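Local structure of SsfX3 (Streptomyces sp. SF2575, 3SKV) at residues G84-L89 with G217-S222; D122-G127 with A212-G217; L157-P160 with Q164-L167; A47-D52 with A58-P63. The protein acts as a salicylyl-acyltransferase in a tetracycline biosynthetic pathway, probably attaching a salicylyl group to the tetracycline scaffold. The protein carries 1 engineered substitution. One frame throughout, in Å; residues are numbered along the deposited sequence.

Interaction 1 (G84-L89 with G217-S222); sequences GVRLHL and GLDLQS. Engineered in segment 84-89: His88 (natural residue Cys).
Arg86 meets Asp219 and Leu220 because its CG is wedged between its own backbone N and carbonyl carbon (chi1 55°) and the chain then bends sharply at chi2 (-102°), which carries the guanidinium across to the 217-222 segment. NH1 serves two carbonyls at once. Arg86 NH1 lies 2.7 Å from Gly84 O, nearly in line with that C=O, and 3.0 Å from Leu220 O, which it approaches from above the carbonyl plane. Both oxygens sit at the guanidinium edge, close to its plane, and together they limit the rotation of the group. Arg86 NH2 makes a salt bridge with Asp219, at 2.9 Å from OD1; as a hydrogen bond it is weak, and the carboxylate stands 88° from the guanidinium plane, so charge rather than alignment probably does most of the work. Beside this polar cluster Leu220 CD2 rests 4.2 Å from Gly84 CA, where a side chain would crowd both Leu220 and Ser222. The contact joins two parts of the fold: strand 86-91 runs between strands 43-45 and 153-158 of the jelly roll, with Trp158 adding a cation-pi contact to Arg86, whereas strand 219-223 edges the parallel sheet of the SGNH domain beside strand 187-192.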
loop_
_atom_site.group_PDB
_atom_site.type_symbol
_atom_site.label_atom_id
_atom_site.label_comp_id
_atom_site.label_asym_id
_atom_site.label_seq_id
_atom_site.Cartn_x
_atom_site.Cartn_y
_atom_site.Cartn_z
ATOM N N GLY A 84 2.036 3.574 -1.341
ATOM C CA GLY A 84 2.481 2.566 -2.305
ATOM C C GLY A 84 2.442 3.068 -3.742
ATOM O O GLY A 84 2.665 2.299 -4.674
ATOM N N VAL A 85 2.139 4.361 -3.932
ATOM C CA VAL A 85 2.076 4.952 -5.272
ATOM C C VAL A 85 3.463 5.460 -5.664
ATOM O O VAL A 85 4.157 6.113 -4.866
ATOM C CB VAL A 85 0.982 6.060 -5.418
ATOM C CG1 VAL A 85 0.997 6.690 -6.830
ATOM C CG2 VAL A 85 -0.409 5.523 -5.077
ATOM N N ARG A 86 3.872 5.155 -6.896
ATOM C CA ARG A 86 5.134 5.672 -7.406
ATOM C C ARG A 86 5.079 6.182 -8.817
ATOM O O ARG A 86 4.242 5.742 -9.596
ATOM C CB ARG A 86 6.373 4.820 -7.061
ATOM C CG ARG A 86 6.281 3.421 -7.478
ATOM C CD ARG A 86 5.963 2.462 -6.368
ATOM N NE ARG A 86 5.947 1.164 -7.015
ATOM C CZ ARG A 86 4.868 0.444 -7.237
ATOM N NH1 ARG A 86 3.718 0.773 -6.674
ATOM N NH2 ARG A 86 4.948 -0.666 -7.952
ATOM N N LEU A 87 5.872 7.208 -9.105
ATOM C CA LEU A 87 5.981 7.794 -10.427
ATOM C C LEU A 87 7.310 7.305 -11.052
ATOM O O LEU A 87 8.371 7.489 -10.465
ATOM C CB LEU A 87 5.890 9.336 -10.354
ATOM C CG LEU A 87 6.152 10.090 -11.683
ATOM C CD1 LEU A 87 5.080 9.762 -12.737
ATOM C CD2 LEU A 87 6.224 11.596 -11.465
ATOM N N HIS A 88 7.232 6.631 -12.208
ATOM C CA HIS A 88 8.406 6.115 -12.901
ATOM C C HIS A 88 8.633 6.879 -14.186
ATOM O O HIS A 88 7.681 7.223 -14.898
ATOM C CB HIS A 88 8.225 4.637 -13.282
ATOM C CG HIS A 88 8.279 3.656 -12.155
ATOM N ND1 HIS A 88 8.711 2.375 -12.366
ATOM C CD2 HIS A 88 7.881 3.775 -10.867
ATOM C CE1 HIS A 88 8.605 1.752 -11.199
ATOM N NE2 HIS A 88 8.095 2.551 -10.270
ATOM N N LEU A 89 9.908 7.114 -14.497
ATOM C CA LEU A 89 10.364 7.757 -15.730
ATOM C C LEU A 89 11.818 7.414 -15.954
ATOM O O LEU A 89 12.566 7.277 -14.991
ATOM C CB LEU A 89 10.151 9.302 -15.773
ATOM C CG LEU A 89 10.782 10.128 -14.658
ATOM C CD1 LEU A 89 12.076 10.717 -15.106
ATOM C CD2 LEU A 89 9.879 11.259 -14.245
ATOM N N GLY A 217 10.751 -8.164 -6.772
ATOM C CA GLY A 217 10.612 -7.700 -8.158
ATOM C C GLY A 217 9.143 -7.613 -8.556
ATOM O O GLY A 217 8.778 -7.944 -9.685
ATOM N N LEU A 218 8.279 -7.155 -7.626
ATOM C CA LEU A 218 6.840 -7.065 -7.865
ATOM C C LEU A 218 6.350 -5.641 -8.034
ATOM O O LEU A 218 6.854 -4.720 -7.389
ATOM C CB LEU A 218 6.046 -7.734 -6.726
ATOM C CG LEU A 218 6.303 -9.219 -6.453
ATOM C CD1 LEU A 218 5.713 -9.617 -5.126
ATOM C CD2 LEU A 218 5.753 -10.104 -7.577
ATOM N N ASP A 219 5.365 -5.460 -8.902
ATOM C CA ASP A 219 4.705 -4.184 -9.106
ATOM C C ASP A 219 3.520 -4.128 -8.076
ATOM O O ASP A 219 2.425 -4.669 -8.299
ATOM C CB ASP A 219 4.194 -4.072 -10.548
ATOM C CG ASP A 219 3.626 -2.729 -10.938
ATOM O OD1 ASP A 219 3.287 -1.932 -10.031
ATOM O OD2 ASP A 219 3.478 -2.486 -12.151
ATOM N N LEU A 220 3.782 -3.483 -6.950
ATOM C CA LEU A 220 2.835 -3.320 -5.863
ATOM C C LEU A 220 1.624 -2.436 -6.183
ATOM O O LEU A 220 1.749 -1.425 -6.877
ATOM C CB LEU A 220 3.583 -2.759 -4.639
ATOM C CG LEU A 220 2.746 -2.289 -3.454
ATOM C CD1 LEU A 220 2.087 -3.486 -2.754
ATOM C CD2 LEU A 220 3.578 -1.480 -2.506
ATOM N N GLN A 221 0.508 -2.829 -5.577
ATOM C CA GLN A 221 -0.743 -2.099 -5.553
ATOM C C GLN A 221 -1.373 -2.351 -4.181
ATOM O O GLN A 221 -1.831 -3.446 -3.889
ATOM C CB GLN A 221 -1.685 -2.541 -6.664
ATOM C CG GLN A 221 -3.056 -1.893 -6.582
ATOM C CD GLN A 221 -3.043 -0.423 -6.961
ATOM O OE1 GLN A 221 -2.706 -0.066 -8.083
ATOM N NE2 GLN A 221 -3.425 0.430 -6.026
ATOM N N SER A 222 -1.366 -1.322 -3.344
ATOM C CA SER A 222 -1.915 -1.365 -1.999
ATOM C C SER A 222 -3.362 -0.916 -2.027
ATOM O O SER A 222 -3.689 0.129 -2.599
ATOM C CB SER A 222 -1.121 -0.446 -1.070
ATOM O OG SER A 222 -1.779 -0.289 0.185
#

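Interaction 2 (D122-G127 with A212-G217); sequences DVLVDG and AARAEG
Arg214 crosses from its helix to lie against Leu124 and end at the carbonyl of Gly127, an example of a long side chain whose successive atoms do different jobs. CB points toward the 122-127 segment, and CG lies anti to the carbonyl carbon (chi1 -70°), which continues the chain toward Leu124 and Gly127. Arg214 CD then passes 4.0 Å from Trp158 CZ2. A bend at chi3 (66°) lays the guanidinium beside Leu124, whose CD2 lies over one face, displaced toward the rim: Leu124 CD2 is 3.6 Å from Arg214 NE and 3.7 Å from Arg214 CZ. At the far end the two nitrogens part company. Arg214 NH2 donates to Gly127 O at 3.3 Å, a long but fairly straight bond in which Gly127 O lies near the guanidinium plane while NH2 stands above the carbonyl plane; NH1 is held by Ser205 O. Asp122 lies one shell further out, gripping the hydroxyl of Ser205. A leucine in place of Arg214 would probably leave Gly127 O and Ser205 O without this donor and uncover the methyl of Leu124. Asp126 and Gly127, both with positive phi, form the tight turn between strands 120-125 and 128-134, so the arginine ties a hairpin end of the jelly roll to helix 208-216, which leads into strand 219-223 of the SGNH domain.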
loop_
_atom_site.group_PDB
_atom_site.type_symbol
_atom_site.label_atom_id
_atom_site.label_comp_id
_atom_site.label_asym_id
_atom_site.label_seq_id
_atom_site.Cartn_x
_atom_site.Cartn_y
_atom_site.Cartn_z
ATOM N N ASP A 122 10.414 9.623 -1.450
ATOM C CA ASP A 122 11.657 8.939 -1.763
ATOM C C ASP A 122 11.930 9.005 -3.234
ATOM O O ASP A 122 11.007 8.880 -4.045
ATOM C CB ASP A 122 11.634 7.481 -1.297
ATOM C CG ASP A 122 11.899 7.293 0.191
ATOM O OD1 ASP A 122 12.258 8.290 0.865
ATOM O OD2 ASP A 122 11.756 6.143 0.683
ATOM N N VAL A 123 13.210 9.202 -3.572
ATOM C CA VAL A 123 13.706 9.220 -4.939
ATOM C C VAL A 123 14.649 8.009 -5.055
ATOM O O VAL A 123 15.706 7.950 -4.405
ATOM C CB VAL A 123 14.393 10.567 -5.330
ATOM C CG1 VAL A 123 14.801 10.569 -6.795
ATOM C CG2 VAL A 123 13.496 11.776 -5.027
ATOM N N LEU A 124 14.230 7.024 -5.857
ATOM C CA LEU A 124 15.035 5.844 -6.129
ATOM C C LEU A 124 15.604 5.957 -7.525
ATOM O O LEU A 124 14.910 6.426 -8.438
ATOM C CB LEU A 124 14.218 4.562 -5.981
ATOM C CG LEU A 124 14.221 3.913 -4.601
ATOM C CD1 LEU A 124 13.483 4.754 -3.588
ATOM C CD2 LEU A 124 13.623 2.551 -4.672
ATOM N N VAL A 125 16.878 5.588 -7.684
ATOM C CA VAL A 125 17.565 5.612 -8.967
ATOM C C VAL A 125 18.063 4.189 -9.212
ATOM O O VAL A 125 18.913 3.702 -8.466
ATOM C CB VAL A 125 18.698 6.675 -9.001
ATOM C CG1 VAL A 125 19.537 6.547 -10.277
ATOM C CG2 VAL A 125 18.127 8.083 -8.870
ATOM N N ASP A 126 17.523 3.523 -10.233
ATOM C CA ASP A 126 17.828 2.118 -10.552
ATOM C C ASP A 126 17.669 1.204 -9.308
ATOM O O ASP A 126 18.556 0.427 -8.984
ATOM C CB ASP A 126 19.193 1.951 -11.262
ATOM C CG ASP A 126 19.334 2.647 -12.619
ATOM O OD1 ASP A 126 18.307 2.793 -13.336
ATOM O OD2 ASP A 126 20.482 2.996 -12.989
ATOM N N GLY A 127 16.555 1.372 -8.599
ATOM C CA GLY A 127 16.197 0.588 -7.415
ATOM C C GLY A 127 16.928 0.915 -6.128
ATOM O O GLY A 127 16.741 0.231 -5.120
ATOM N N ALA A 212 9.177 -5.597 0.669
ATOM C CA ALA A 212 8.824 -6.937 0.211
ATOM C C ALA A 212 8.711 -6.956 -1.324
ATOM O O ALA A 212 9.332 -7.806 -1.940
ATOM C CB ALA A 212 7.526 -7.412 0.864
ATOM N N ALA A 213 8.021 -5.968 -1.929
ATOM C CA ALA A 213 7.855 -5.855 -3.390
ATOM C C ALA A 213 9.181 -5.659 -4.114
ATOM O O ALA A 213 9.427 -6.296 -5.143
ATOM C CB ALA A 213 6.915 -4.713 -3.743
ATOM N N ARG A 214 10.029 -4.781 -3.584
ATOM C CA ARG A 214 11.329 -4.475 -4.177
ATOM C C ARG A 214 12.249 -5.699 -4.153
ATOM O O ARG A 214 12.912 -5.975 -5.154
ATOM C CB ARG A 214 11.997 -3.286 -3.478
ATOM C CG ARG A 214 11.328 -1.964 -3.742
ATOM C CD ARG A 214 11.780 -0.915 -2.744
ATOM N NE ARG A 214 13.193 -0.580 -2.902
ATOM C CZ ARG A 214 13.924 0.041 -1.990
ATOM N NH1 ARG A 214 13.380 0.415 -0.842
ATOM N NH2 ARG A 214 15.207 0.311 -2.228
ATOM N N ALA A 215 12.257 -6.447 -3.031
ATOM C CA ALA A 215 13.103 -7.630 -2.920
ATOM C C ALA A 215 12.614 -8.738 -3.854
ATOM O O ALA A 215 13.419 -9.527 -4.355
ATOM C CB ALA A 215 13.134 -8.118 -1.496
ATOM N N GLU A 216 11.291 -8.793 -4.091
ATOM C CA GLU A 216 10.694 -9.809 -4.943
ATOM C C GLU A 216 10.611 -9.448 -6.421
ATOM O O GLU A 216 10.405 -10.349 -7.223
ATOM C CB GLU A 216 9.314 -10.239 -4.402
ATOM C CG GLU A 216 9.385 -11.178 -3.197
ATOM C CD GLU A 216 10.189 -12.463 -3.355
ATOM O OE1 GLU A 216 10.167 -13.069 -4.453
ATOM O OE2 GLU A 216 10.822 -12.886 -2.363
ATOM N N GLY A 217 10.751 -8.164 -6.772
ATOM C CA GLY A 217 10.612 -7.700 -8.158
ATOM C C GLY A 217 9.143 -7.613 -8.556
ATOM O O GLY A 217 8.778 -7.944 -9.685
#

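Interaction 3 (L157-P160 with Q164-L167); sequences LWLP and QFRL
Phe165 is met by Leu159 and Pro160, one on each of its two ortho carbons, and this small apolar knot is where the packing between the segments is close. Pro160 meets the CD1 half of the ring: its CD is 3.7 Å from Phe165 CD1, and its CG, 3.8 Å from the same atom, also nears Phe165 CB at 4.0 Å. Leu159 meets the CD2 half with both methyls, obliquely and from the same side of the ring plane as the proline, Leu159 CD1 lying 3.8 Å from Phe165 CD2 and Leu159 CD2 lying 3.9 Å from Phe165 CE2. Each of the two side chains crosses the phenylalanine at about a right angle. The ring is delivered to them by a first torsion that sets CG anti to the backbone N (chi1 -175°), which turns the ring toward Leu159 and Pro160. All three residues are buried, and the interaction is wholly apolar.

The neighbouring positions show the contrast. Gln164 and Arg166 turn their side chains away from 157-160 and are partly exposed; Arg166 finds its partner in Glu101, with which it forms a salt bridge. Leu157 and Leu167 do point inward, yet they stay beyond contact distance of the opposing segment, so the interface thins rapidly to that side of Phe165.

Tyr100 of strand 96-103 lies almost parallel to the Phe165 ring, while Leu159 also packs on Val85 and on Leu121 of strand 120-125. The contact thus bridges two antiparallel sheets of the jelly roll, one containing strand 153-158 and the other strand 164-172.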
loop_
_atom_site.group_PDB
_atom_site.type_symbol
_atom_site.label_atom_id
_atom_site.label_comp_id
_atom_site.label_asym_id
_atom_site.label_seq_id
_atom_site.Cartn_x
_atom_site.Cartn_y
_atom_site.Cartn_z
ATOM N N LEU A 157 9.783 7.856 -8.064
ATOM C CA LEU A 157 9.382 8.807 -7.028
ATOM C C LEU A 157 8.305 8.091 -6.204
ATOM O O LEU A 157 7.206 7.852 -6.719
ATOM C CB LEU A 157 8.792 10.079 -7.684
ATOM C CG LEU A 157 9.708 11.301 -7.862
ATOM C CD1 LEU A 157 11.093 10.922 -8.359
ATOM C CD2 LEU A 157 9.095 12.272 -8.808
ATOM N N TRP A 158 8.658 7.653 -4.985
ATOM C CA TRP A 158 7.731 6.979 -4.087
ATOM C C TRP A 158 7.039 8.043 -3.285
ATOM O O TRP A 158 7.631 8.684 -2.407
ATOM C CB TRP A 158 8.468 6.021 -3.168
ATOM C CG TRP A 158 8.880 4.776 -3.856
ATOM C CD1 TRP A 158 9.875 4.631 -4.779
ATOM C CD2 TRP A 158 8.376 3.463 -3.591
ATOM N NE1 TRP A 158 9.986 3.304 -5.148
ATOM C CE2 TRP A 158 9.077 2.567 -4.436
ATOM C CE3 TRP A 158 7.358 2.963 -2.764
ATOM C CZ2 TRP A 158 8.809 1.203 -4.460
ATOM C CZ3 TRP A 158 7.054 1.622 -2.836
ATOM C CH2 TRP A 158 7.794 0.749 -3.651
ATOM N N LEU A 159 5.793 8.252 -3.619
ATOM C CA LEU A 159 4.927 9.284 -3.057
ATOM C C LEU A 159 4.639 9.065 -1.563
ATOM O O LEU A 159 4.706 7.918 -1.109
ATOM C CB LEU A 159 3.629 9.372 -3.902
ATOM C CG LEU A 159 3.789 9.594 -5.450
ATOM C CD1 LEU A 159 2.477 10.100 -6.059
ATOM C CD2 LEU A 159 4.891 10.628 -5.770
ATOM N N PRO A 160 4.368 10.151 -0.788
ATOM C CA PRO A 160 4.101 9.998 0.651
ATOM C C PRO A 160 2.948 9.058 0.993
ATOM O O PRO A 160 1.960 8.971 0.271
ATOM C CB PRO A 160 3.852 11.442 1.118
ATOM C CG PRO A 160 3.417 12.157 -0.118
ATOM C CD PRO A 160 4.282 11.577 -1.181
ATOM N N GLN A 164 -2.429 13.007 0.766
ATOM C CA GLN A 164 -2.910 13.134 -0.604
ATOM C C GLN A 164 -1.829 13.981 -1.306
ATOM O O GLN A 164 -1.428 15.020 -0.790
ATOM C CB GLN A 164 -4.266 13.837 -0.661
ATOM C CG GLN A 164 -5.390 13.013 -0.072
ATOM C CD GLN A 164 -6.710 13.750 -0.101
ATOM O OE1 GLN A 164 -7.018 14.532 -1.010
ATOM N NE2 GLN A 164 -7.556 13.452 0.861
ATOM N N PHE A 165 -1.306 13.507 -2.411
ATOM C CA PHE A 165 -0.230 14.198 -3.137
ATOM C C PHE A 165 -0.680 14.492 -4.565
ATOM O O PHE A 165 -1.085 13.570 -5.262
ATOM C CB PHE A 165 1.029 13.315 -3.151
ATOM C CG PHE A 165 2.261 13.943 -3.767
ATOM C CD1 PHE A 165 3.167 14.654 -2.980
ATOM C CD2 PHE A 165 2.552 13.758 -5.117
ATOM C CE1 PHE A 165 4.318 15.197 -3.538
ATOM C CE2 PHE A 165 3.697 14.313 -5.683
ATOM C CZ PHE A 165 4.587 15.012 -4.889
ATOM N N ARG A 166 -0.629 15.761 -4.992
ATOM C CA ARG A 166 -1.034 16.185 -6.345
ATOM C C ARG A 166 0.174 16.783 -7.049
ATOM O O ARG A 166 1.033 17.349 -6.379
ATOM C CB ARG A 166 -2.204 17.215 -6.307
ATOM C CG ARG A 166 -3.265 16.870 -5.279
ATOM C CD ARG A 166 -4.628 17.467 -5.512
ATOM N NE ARG A 166 -5.496 17.185 -4.362
ATOM C CZ ARG A 166 -5.821 18.067 -3.418
ATOM N NH1 ARG A 166 -5.348 19.306 -3.465
ATOM N NH2 ARG A 166 -6.624 17.715 -2.421
ATOM N N LEU A 167 0.264 16.667 -8.381
ATOM C CA LEU A 167 1.389 17.241 -9.150
ATOM C C LEU A 167 0.825 18.185 -10.177
ATOM O O LEU A 167 -0.218 17.907 -10.778
ATOM C CB LEU A 167 2.181 16.218 -9.992
ATOM C CG LEU A 167 2.720 14.928 -9.456
ATOM C CD1 LEU A 167 1.586 13.857 -9.313
ATOM C CD2 LEU A 167 3.803 14.403 -10.420
#

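Interaction 4 (A47-D52 with A58-P63); sequences AVSLQD and APWRAP
Gln51 and Trp60 lie diagonally across two paired strands, on the face they share with Ser49 and Ala58, and their flat ends are turned 79° against each other. The indole leaves the strand with CG anti to the carbonyl carbon (chi1 -77°), which brings Trp60 NE1 alongside the glutamine, 3.4 Å from Gln51 CB. Gln51 is extended, so that its OE1 arrives at the indole edge near the ring plane, 3.3 Å from Trp60 NE1, in a weak hydrogen bond. An alanine at the Trp60 position is likely to open a gap beside Gln51 and His64, whose ring meets the indole, and to leave Gln51 OE1 without its indole donor.

Further along the same face Ser49 OG donates to Ala62 O at 2.9 Å and also receives the backbone N of His64, which fixes the chain as it leaves the strand. On the opposite face Leu50 and Pro59 make an apolar contact: Leu50 crosses Pro59 obliquely, its CD2 4.1 Å from Pro59 CB, and Ala47 CB touches the same carbon. Pro59, having no N-H, occupies a non-hydrogen-bonded pair with Leu50. Val48 fits its branches against the backbone of Arg61 and Ala62.

Gln51 and Ala58 exchange two nearly straight backbone bonds. At the next hydrogen-bonded site Trp60 O accepts from both Val48 N, at 2.7 Å, and Ser49 N, at 3.2 Å. Two residues facing one define a classic beta bulge, here in the antiparallel hairpin of strands 49-53 and 56-60.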
loop_
_atom_site.group_PDB
_atom_site.type_symbol
_atom_site.label_atom_id
_atom_site.label_comp_id
_atom_site.label_asym_id
_atom_site.label_seq_id
_atom_site.Cartn_x
_atom_site.Cartn_y
_atom_site.Cartn_z
ATOM N N ALA A 47 -1.282 3.148 -8.613
ATOM C CA ALA A 47 -2.490 4.008 -8.687
ATOM C C ALA A 47 -3.559 3.320 -9.554
ATOM O O ALA A 47 -3.233 2.705 -10.568
ATOM C CB ALA A 47 -2.150 5.384 -9.247
ATOM N N VAL A 48 -4.820 3.373 -9.131
ATOM C CA VAL A 48 -5.938 2.773 -9.862
ATOM C C VAL A 48 -6.458 3.774 -10.899
ATOM O O VAL A 48 -6.685 3.406 -12.047
ATOM C CB VAL A 48 -7.003 2.282 -8.868
ATOM C CG1 VAL A 48 -8.286 1.859 -9.572
ATOM C CG2 VAL A 48 -6.446 1.145 -8.009
ATOM N N SER A 49 -6.598 5.041 -10.521
ATOM C CA SER A 49 -6.991 6.073 -11.474
ATOM C C SER A 49 -6.222 7.347 -11.216
ATOM O O SER A 49 -5.614 7.487 -10.150
ATOM C CB SER A 49 -8.498 6.320 -11.463
ATOM O OG SER A 49 -8.931 6.743 -10.191
ATOM N N LEU A 50 -6.209 8.258 -12.214
ATOM C CA LEU A 50 -5.567 9.564 -12.108
ATOM C C LEU A 50 -6.627 10.627 -12.289
ATOM O O LEU A 50 -7.338 10.606 -13.286
ATOM C CB LEU A 50 -4.405 9.723 -13.117
ATOM C CG LEU A 50 -3.416 8.555 -13.188
ATOM C CD1 LEU A 50 -2.703 8.527 -14.511
ATOM C CD2 LEU A 50 -2.442 8.558 -12.016
ATOM N N GLN A 51 -6.791 11.503 -11.292
ATOM C CA GLN A 51 -7.796 12.581 -11.296
ATOM C C GLN A 51 -7.166 13.894 -11.718
ATOM O O GLN A 51 -6.234 14.373 -11.090
ATOM C CB GLN A 51 -8.455 12.738 -9.912
ATOM C CG GLN A 51 -9.539 13.802 -9.883
ATOM C CD GLN A 51 -10.078 14.064 -8.504
ATOM O OE1 GLN A 51 -9.349 14.435 -7.575
ATOM N NE2 GLN A 51 -11.382 13.905 -8.349
ATOM N N ASP A 52 -7.771 14.510 -12.716
ATOM C CA ASP A 52 -7.393 15.783 -13.326
ATOM C C ASP A 52 -8.281 16.849 -12.717
ATOM O O ASP A 52 -9.482 16.866 -12.978
ATOM C CB ASP A 52 -7.592 15.659 -14.865
ATOM C CG ASP A 52 -7.563 16.917 -15.718
ATOM O OD1 ASP A 52 -8.298 17.875 -15.393
ATOM O OD2 ASP A 52 -6.949 16.876 -16.817
ATOM N N ALA A 58 -3.991 14.115 -9.436
ATOM C CA ALA A 58 -4.054 13.346 -8.192
ATOM C C ALA A 58 -4.136 11.831 -8.451
ATOM O O ALA A 58 -5.116 11.359 -9.033
ATOM C CB ALA A 58 -5.252 13.783 -7.370
ATOM N N PRO A 59 -3.149 11.035 -8.028
ATOM C CA PRO A 59 -3.271 9.571 -8.189
ATOM C C PRO A 59 -4.250 9.068 -7.110
ATOM O O PRO A 59 -4.234 9.576 -5.970
ATOM C CB PRO A 59 -1.843 9.044 -7.941
ATOM C CG PRO A 59 -0.976 10.255 -7.753
ATOM C CD PRO A 59 -1.891 11.383 -7.340
ATOM N N TRP A 60 -5.147 8.131 -7.485
ATOM C CA TRP A 60 -6.123 7.528 -6.574
ATOM C C TRP A 60 -5.918 6.037 -6.516
ATOM O O TRP A 60 -5.502 5.423 -7.495
ATOM C CB TRP A 60 -7.560 7.826 -7.005
ATOM C CG TRP A 60 -8.037 9.214 -6.681
ATOM C CD1 TRP A 60 -7.643 10.381 -7.271
ATOM C CD2 TRP A 60 -9.116 9.552 -5.800
ATOM N NE1 TRP A 60 -8.351 11.441 -6.745
ATOM C CE2 TRP A 60 -9.292 10.957 -5.870
ATOM C CE3 TRP A 60 -9.968 8.798 -4.971
ATOM C CZ2 TRP A 60 -10.266 11.626 -5.116
ATOM C CZ3 TRP A 60 -10.923 9.464 -4.212
ATOM C CH2 TRP A 60 -11.055 10.861 -4.273
ATOM N N ARG A 61 -6.229 5.450 -5.372
ATOM C CA ARG A 61 -6.122 4.005 -5.187
ATOM C C ARG A 61 -7.492 3.302 -5.283
ATOM O O ARG A 61 -7.668 2.201 -4.804
ATOM C CB ARG A 61 -5.343 3.668 -3.923
ATOM C CG ARG A 61 -3.863 3.984 -4.075
ATOM C CD ARG A 61 -3.096 3.416 -2.917
ATOM N NE ARG A 61 -3.440 4.107 -1.684
ATOM C CZ ARG A 61 -3.656 3.517 -0.515
ATOM N NH1 ARG A 61 -3.527 2.199 -0.393
ATOM N NH2 ARG A 61 -4.000 4.237 0.543
ATOM N N ALA A 62 -8.435 3.940 -5.969
ATOM C CA ALA A 62 -9.782 3.467 -6.292
ATOM C C ALA A 62 -10.296 4.336 -7.469
ATOM O O ALA A 62 -9.701 5.393 -7.684
ATOM C CB ALA A 62 -10.695 3.610 -5.090
ATOM N N PRO A 63 -11.336 3.933 -8.263
ATOM C CA PRO A 63 -11.786 4.795 -9.394
ATOM C C PRO A 63 -12.395 6.078 -8.844
ATOM O O PRO A 63 -13.443 5.987 -8.231
ATOM C CB PRO A 63 -12.840 3.936 -10.112
ATOM C CG PRO A 63 -12.663 2.573 -9.583
ATOM C CD PRO A 63 -12.126 2.689 -8.198
#

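Overall arrangement
Following the chain from the N terminus, interaction 4 closes first, as a short hairpin complete before any other contact opens. The remaining three enclose one another. Interaction 1 opens at 84-89, interaction 2 at 122-127, and interaction 3 opens and shuts within both, returning after only a few residues. Interaction 2 then closes at 212-217 and interaction 1 at 217-222, the two sharing Gly217 where helix 208-216 gives way to strand 219-223. None cross. Interactions 3 and 4 stay within the N-terminal part and touch mainly through Pro59, whereas 1 and 2 tie that jelly roll to the SGNH domain; Arg61 adds a bond from the hairpin to Ser222.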